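Local coordinates for uncharacterized protein (Escherichia coli O157:H7, PDB 4ZV9), which is of unknown function but belongs to the dienelactone hydrolase family and is probably an alpha/beta hydrolase acting on an ester-like substrate, at residues 140-154 and 161-173. Residues are numbered along the deposited sequence; the frame is centred on the assembly and turned at random.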
loop_
_atom_site.group_PDB
_atom_site.type_symbol
_atom_site.label_atom_id
_atom_site.label_comp_id
_atom_site.label_asym_id
_atom_site.label_seq_id
_atom_site.Cartn_x
_atom_site.Cartn_y
_atom_site.Cartn_z
ATOM N N ALA A 140 -6.541 6.294 -5.541
ATOM C CA ALA A 140 -7.515 7.247 -5.023
ATOM C C ALA A 140 -8.150 8.045 -6.164
ATOM O O ALA A 140 -9.328 8.362 -6.119
ATOM C CB ALA A 140 -6.872 8.186 -4.015
ATOM N N VAL A 141 -7.350 8.378 -7.175
ATOM C CA VAL A 141 -7.846 9.072 -8.348
ATOM C C VAL A 141 -8.800 8.182 -9.140
ATOM O O VAL A 141 -9.875 8.612 -9.545
ATOM C CB VAL A 141 -6.687 9.533 -9.265
ATOM C CG1 VAL A 141 -7.190 9.950 -10.647
ATOM C CG2 VAL A 141 -5.909 10.665 -8.614
ATOM N N ALA A 142 -8.421 6.929 -9.341
ATOM C CA ALA A 142 -9.193 6.024 -10.194
ATOM C C ALA A 142 -10.467 5.379 -9.613
ATOM O O ALA A 142 -11.357 5.035 -10.371
ATOM C CB ALA A 142 -8.267 4.930 -10.712
ATOM N N TYR A 143 -10.533 5.169 -8.300
ATOM C CA TYR A 143 -11.646 4.433 -7.679
ATOM C C TYR A 143 -12.439 5.284 -6.701
ATOM O O TYR A 143 -12.064 5.391 -5.534
ATOM C CB TYR A 143 -11.121 3.160 -6.976
ATOM C CG TYR A 143 -10.636 2.136 -7.975
ATOM C CD1 TYR A 143 -9.336 2.165 -8.451
ATOM C CD2 TYR A 143 -11.504 1.169 -8.488
ATOM C CE1 TYR A 143 -8.901 1.245 -9.388
ATOM C CE2 TYR A 143 -11.079 0.247 -9.428
ATOM C CZ TYR A 143 -9.778 0.294 -9.876
ATOM O OH TYR A 143 -9.345 -0.604 -10.815
ATOM N N PRO A 144 -13.568 5.857 -7.159
ATOM C CA PRO A 144 -14.337 6.711 -6.256
ATOM C C PRO A 144 -14.894 5.986 -5.018
ATOM O O PRO A 144 -15.160 6.636 -4.012
ATOM C CB PRO A 144 -15.460 7.269 -7.144
ATOM C CG PRO A 144 -15.502 6.394 -8.343
ATOM C CD PRO A 144 -14.115 5.856 -8.526
ATOM N N GLU A 145 -15.026 4.665 -5.083
ATOM C CA GLU A 145 -15.498 3.873 -3.944
ATOM C C GLU A 145 -14.411 3.359 -2.987
ATOM O O GLU A 145 -14.728 2.690 -2.018
ATOM C CB GLU A 145 -16.259 2.646 -4.462
ATOM C CG GLU A 145 -17.372 2.997 -5.406
ATOM C CD GLU A 145 -18.047 1.792 -6.027
ATOM O OE1 GLU A 145 -17.666 0.626 -5.728
ATOM O OE2 GLU A 145 -18.963 2.028 -6.834
ATOM N N LEU A 146 -13.155 3.623 -3.297
ATOM C CA LEU A 146 -12.047 3.204 -2.451
ATOM C C LEU A 146 -12.297 3.750 -1.048
ATOM O O LEU A 146 -12.590 4.944 -0.878
ATOM C CB LEU A 146 -10.738 3.746 -3.019
ATOM C CG LEU A 146 -9.411 3.308 -2.391
ATOM C CD1 LEU A 146 -9.143 1.823 -2.666
ATOM C CD2 LEU A 146 -8.295 4.153 -2.939
ATOM N N ALA A 147 -12.235 2.877 -0.050
ATOM C CA ALA A 147 -12.564 3.275 1.322
ATOM C C ALA A 147 -11.570 4.268 1.945
ATOM O O ALA A 147 -11.967 5.140 2.714
ATOM C CB ALA A 147 -12.700 2.043 2.196
ATOM N N CYS A 148 -10.288 4.114 1.632
ATOM C CA CYS A 148 -9.252 5.024 2.115
ATOM C C CYS A 148 -7.936 4.701 1.409
ATOM O O CYS A 148 -7.788 3.633 0.809
ATOM C CB CYS A 148 -9.068 4.922 3.638
ATOM S SG CYS A 148 -8.568 3.273 4.227
ATOM N N ALA A 149 -7.006 5.644 1.452
ATOM C CA ALA A 149 -5.678 5.459 0.860
ATOM C C ALA A 149 -4.625 6.051 1.782
ATOM O O ALA A 149 -4.801 7.166 2.309
ATOM C CB ALA A 149 -5.609 6.104 -0.505
ATOM N N VAL A 150 -3.526 5.329 1.955
ATOM C CA VAL A 150 -2.465 5.735 2.866
ATOM C C VAL A 150 -1.091 5.631 2.194
ATOM O O VAL A 150 -0.404 4.616 2.318
ATOM C CB VAL A 150 -2.497 4.893 4.160
ATOM C CG1 VAL A 150 -1.503 5.422 5.175
ATOM C CG2 VAL A 150 -3.892 4.883 4.760
ATOM N N PRO A 151 -0.702 6.673 1.440
ATOM C CA PRO A 151 0.610 6.652 0.810
ATOM C C PRO A 151 1.749 7.025 1.760
ATOM O O PRO A 151 1.677 8.064 2.433
ATOM C CB PRO A 151 0.490 7.719 -0.284
ATOM C CG PRO A 151 -0.579 8.638 0.201
ATOM C CD PRO A 151 -1.558 7.735 0.885
ATOM N N PHE A 152 2.768 6.162 1.835
ATOM C CA PHE A 152 3.989 6.479 2.562
ATOM C C PHE A 152 5.025 6.989 1.555
ATOM O O PHE A 152 5.412 6.261 0.616
ATOM C CB PHE A 152 4.572 5.267 3.252
ATOM C CG PHE A 152 3.869 4.849 4.512
ATOM C CD1 PHE A 152 2.646 4.209 4.466
ATOM C CD2 PHE A 152 4.502 4.975 5.737
ATOM C CE1 PHE A 152 2.033 3.763 5.625
ATOM C CE2 PHE A 152 3.898 4.538 6.896
ATOM C CZ PHE A 152 2.652 3.937 6.841
ATOM N N TYR A 153 5.498 8.215 1.777
ATOM C CA TYR A 153 6.557 8.846 0.970
ATOM C C TYR A 153 6.556 8.407 -0.477
ATOM O O TYR A 153 7.535 7.858 -0.974
ATOM C CB TYR A 153 7.946 8.688 1.628
ATOM C CG TYR A 153 8.133 7.407 2.413
ATOM C CD1 TYR A 153 8.417 6.200 1.780
ATOM C CD2 TYR A 153 8.080 7.426 3.797
ATOM C CE1 TYR A 153 8.627 5.037 2.515
ATOM C CE2 TYR A 153 8.274 6.280 4.534
ATOM C CZ TYR A 153 8.550 5.088 3.893
ATOM O OH TYR A 153 8.715 3.969 4.660
ATOM N N GLY A 154 5.451 8.707 -1.154
ATOM C CA GLY A 154 5.264 8.368 -2.565
ATOM C C GLY A 154 4.829 9.522 -3.430
ATOM O O GLY A 154 4.409 10.576 -2.930
ATOM N N ASP A 161 -6.157 15.840 -11.643
ATOM C CA ASP A 161 -7.046 14.719 -11.302
ATOM C C ASP A 161 -7.552 14.723 -9.868
ATOM O O ASP A 161 -8.353 13.854 -9.484
ATOM C CB ASP A 161 -6.296 13.405 -11.496
ATOM C CG ASP A 161 -5.915 13.154 -12.926
ATOM O OD1 ASP A 161 -6.754 13.353 -13.822
ATOM O OD2 ASP A 161 -4.773 12.705 -13.143
ATOM N N VAL A 162 -7.095 15.680 -9.068
ATOM C CA VAL A 162 -7.424 15.702 -7.641
ATOM C C VAL A 162 -8.932 15.780 -7.372
ATOM O O VAL A 162 -9.420 15.140 -6.434
ATOM C CB VAL A 162 -6.630 16.801 -6.910
ATOM C CG1 VAL A 162 -7.092 16.979 -5.476
ATOM C CG2 VAL A 162 -5.151 16.454 -6.930
ATOM N N ALA A 163 -9.679 16.495 -8.211
ATOM C CA ALA A 163 -11.136 16.607 -8.032
ATOM C C ALA A 163 -11.843 15.248 -8.052
ATOM O O ALA A 163 -12.892 15.082 -7.434
ATOM C CB ALA A 163 -11.744 17.538 -9.080
ATOM N N LYS A 164 -11.258 14.265 -8.743
ATOM C CA LYS A 164 -11.853 12.928 -8.831
ATOM C C LYS A 164 -11.739 12.103 -7.541
ATOM O O LYS A 164 -12.491 11.144 -7.346
ATOM C CB LYS A 164 -11.198 12.142 -9.967
ATOM C CG LYS A 164 -11.438 12.679 -11.369
ATOM C CD LYS A 164 -10.688 11.806 -12.377
ATOM C CE LYS A 164 -10.885 12.169 -13.839
ATOM N NZ LYS A 164 -10.205 13.436 -14.223
ATOM N N ILE A 165 -10.799 12.467 -6.667
ATOM C CA ILE A 165 -10.536 11.692 -5.435
ATOM C C ILE A 165 -11.685 11.734 -4.429
ATOM O O ILE A 165 -12.204 12.813 -4.117
ATOM C CB ILE A 165 -9.243 12.178 -4.732
ATOM C CG1 ILE A 165 -8.031 11.929 -5.630
ATOM C CG2 ILE A 165 -9.058 11.461 -3.400
ATOM C CD1 ILE A 165 -6.741 12.558 -5.141
ATOM N N GLU A 166 -12.105 10.552 -3.954
ATOM C CA GLU A 166 -13.141 10.452 -2.923
ATOM C C GLU A 166 -12.645 9.738 -1.654
ATOM O O GLU A 166 -13.156 9.989 -0.567
ATOM C CB GLU A 166 -14.400 9.761 -3.452
ATOM C CG GLU A 166 -15.044 10.433 -4.661
ATOM C CD GLU A 166 -15.399 11.899 -4.443
ATOM O OE1 GLU A 166 -15.785 12.284 -3.323
ATOM O OE2 GLU A 166 -15.282 12.681 -5.404
ATOM N N ALA A 167 -11.648 8.867 -1.791
ATOM C CA ALA A 167 -11.096 8.167 -0.644
ATOM C C ALA A 167 -10.366 9.134 0.289
ATOM O O ALA A 167 -9.515 9.908 -0.160
ATOM C CB ALA A 167 -10.117 7.094 -1.105
ATOM N N PRO A 168 -10.686 9.075 1.595
ATOM C CA PRO A 168 -9.941 9.846 2.593
ATOM C C PRO A 168 -8.468 9.462 2.572
ATOM O O PRO A 168 -8.147 8.270 2.611
ATOM C CB PRO A 168 -10.586 9.429 3.916
ATOM C CG PRO A 168 -11.977 9.058 3.543
ATOM C CD PRO A 168 -11.872 8.423 2.183
ATOM N N LEU A 169 -7.603 10.467 2.501
ATOM C CA LEU A 169 -6.153 10.268 2.350
ATOM C C LEU A 169 -5.374 10.540 3.617
ATOM O O LEU A 169 -5.550 11.595 4.243
ATOM C CB LEU A 169 -5.617 11.231 1.294
ATOM C CG LEU A 169 -5.869 10.902 -0.166
ATOM C CD1 LEU A 169 -5.616 12.150 -1.000
ATOM C CD2 LEU A 169 -4.955 9.771 -0.585
ATOM N N LEU A 170 -4.506 9.608 3.981
ATOM C CA LEU A 170 -3.587 9.799 5.093
ATOM C C LEU A 170 -2.212 9.736 4.465
ATOM O O LEU A 170 -1.789 8.673 4.013
ATOM C CB LEU A 170 -3.747 8.722 6.169
ATOM C CG LEU A 170 -2.695 8.754 7.285
ATOM C CD1 LEU A 170 -2.727 10.064 8.069
ATOM C CD2 LEU A 170 -2.902 7.574 8.217
ATOM N N LEU A 171 -1.501 10.864 4.444
ATOM C CA LEU A 171 -0.197 10.902 3.801
ATOM C C LEU A 171 0.955 11.046 4.803
ATOM O O LEU A 171 0.924 11.909 5.685
ATOM C CB LEU A 171 -0.129 12.027 2.769
ATOM C CG LEU A 171 -1.280 12.043 1.756
ATOM C CD1 LEU A 171 -2.359 13.032 2.183
ATOM C CD2 LEU A 171 -0.798 12.415 0.372
ATOM N N HIS A 172 1.950 10.178 4.668
ATOM C CA HIS A 172 3.144 10.225 5.519
ATOM C C HIS A 172 4.344 10.668 4.688
ATOM O O HIS A 172 4.685 10.025 3.679
ATOM C CB HIS A 172 3.443 8.850 6.102
ATOM C CG HIS A 172 2.299 8.235 6.838
ATOM N ND1 HIS A 172 1.909 8.655 8.094
ATOM C CD2 HIS A 172 1.478 7.209 6.511
ATOM C CE1 HIS A 172 0.889 7.921 8.502
ATOM N NE2 HIS A 172 0.613 7.030 7.562
ATOM N N PHE A 173 4.992 11.749 5.107
ATOM C CA PHE A 173 6.169 12.263 4.412
ATOM C C PHE A 173 7.364 12.329 5.357
ATOM O O PHE A 173 7.206 12.585 6.545
ATOM C CB PHE A 173 5.911 13.664 3.868
ATOM C CG PHE A 173 4.825 13.735 2.839
ATOM C CD1 PHE A 173 5.002 13.171 1.583
ATOM C CD2 PHE A 173 3.650 14.421 3.101
ATOM C CE1 PHE A 173 4.011 13.252 0.621
ATOM C CE2 PHE A 173 2.663 14.521 2.138
ATOM C CZ PHE A 173 2.841 13.942 0.896
HETATM O O HOH W 1 -11.268 7.686 -4.310
HETATM O O HOH W 2 -12.365 8.632 -7.781
#
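Four backbone hydrogen bonds join A149, P151 and Y153 to P168, L170 and H172, and their alternation identifies a parallel pairing. A149 N donates to P168 O and A149 O accepts from L170 N; two residues on, P151 O takes H172 N in a nearly straight bond (177° at the hydrogen), and Y153 N closes the ladder on H172 O at 2.7 Å. P151 has no N-H to offer, and its CD instead rests 3.3 Å from L170 O. On one face of the ladder the F152 and H172 side chains run alongside each other, pointing the same way, and H172 CD2 sits over the centre of the phenyl ring, 3.5 Å from F152 CZ, with the planes inclined at 36°. V150 CG1, placed anti to the backbone N (chi1 -173°), reaches the edge of the imidazole, 3.6 Å from H172 NE2. On the opposite face, L169 CD2 meets A149 CB at 3.7 Å while P151 CG packs against L171 CD2.

Strands 148-151 and 169-173 run almost exactly parallel, and with 123-128 bonded beyond the first and 198-203 beyond the second they continue the central sheet of the alpha/beta-hydrolase fold. At the N-terminal end of the two strands, the end of helix 132-142 leans on the chain leading into strand 169-173. V141 CG1 lies 3.7 Å from D161 CB, and I165 packs on both A140 and V141. A water bridges the two segments, donating to A140 O and Y143 O and accepting from A167 N (2.8 Å); the CB of A167 packs against L146. Further out, H172 ND1 and NE2 are hydrogen-bonded to Y203 OH and T230 OG1, which fixes the rotation of the imidazole over F152, and Y187 of helix 184-193 touches L169 and L171.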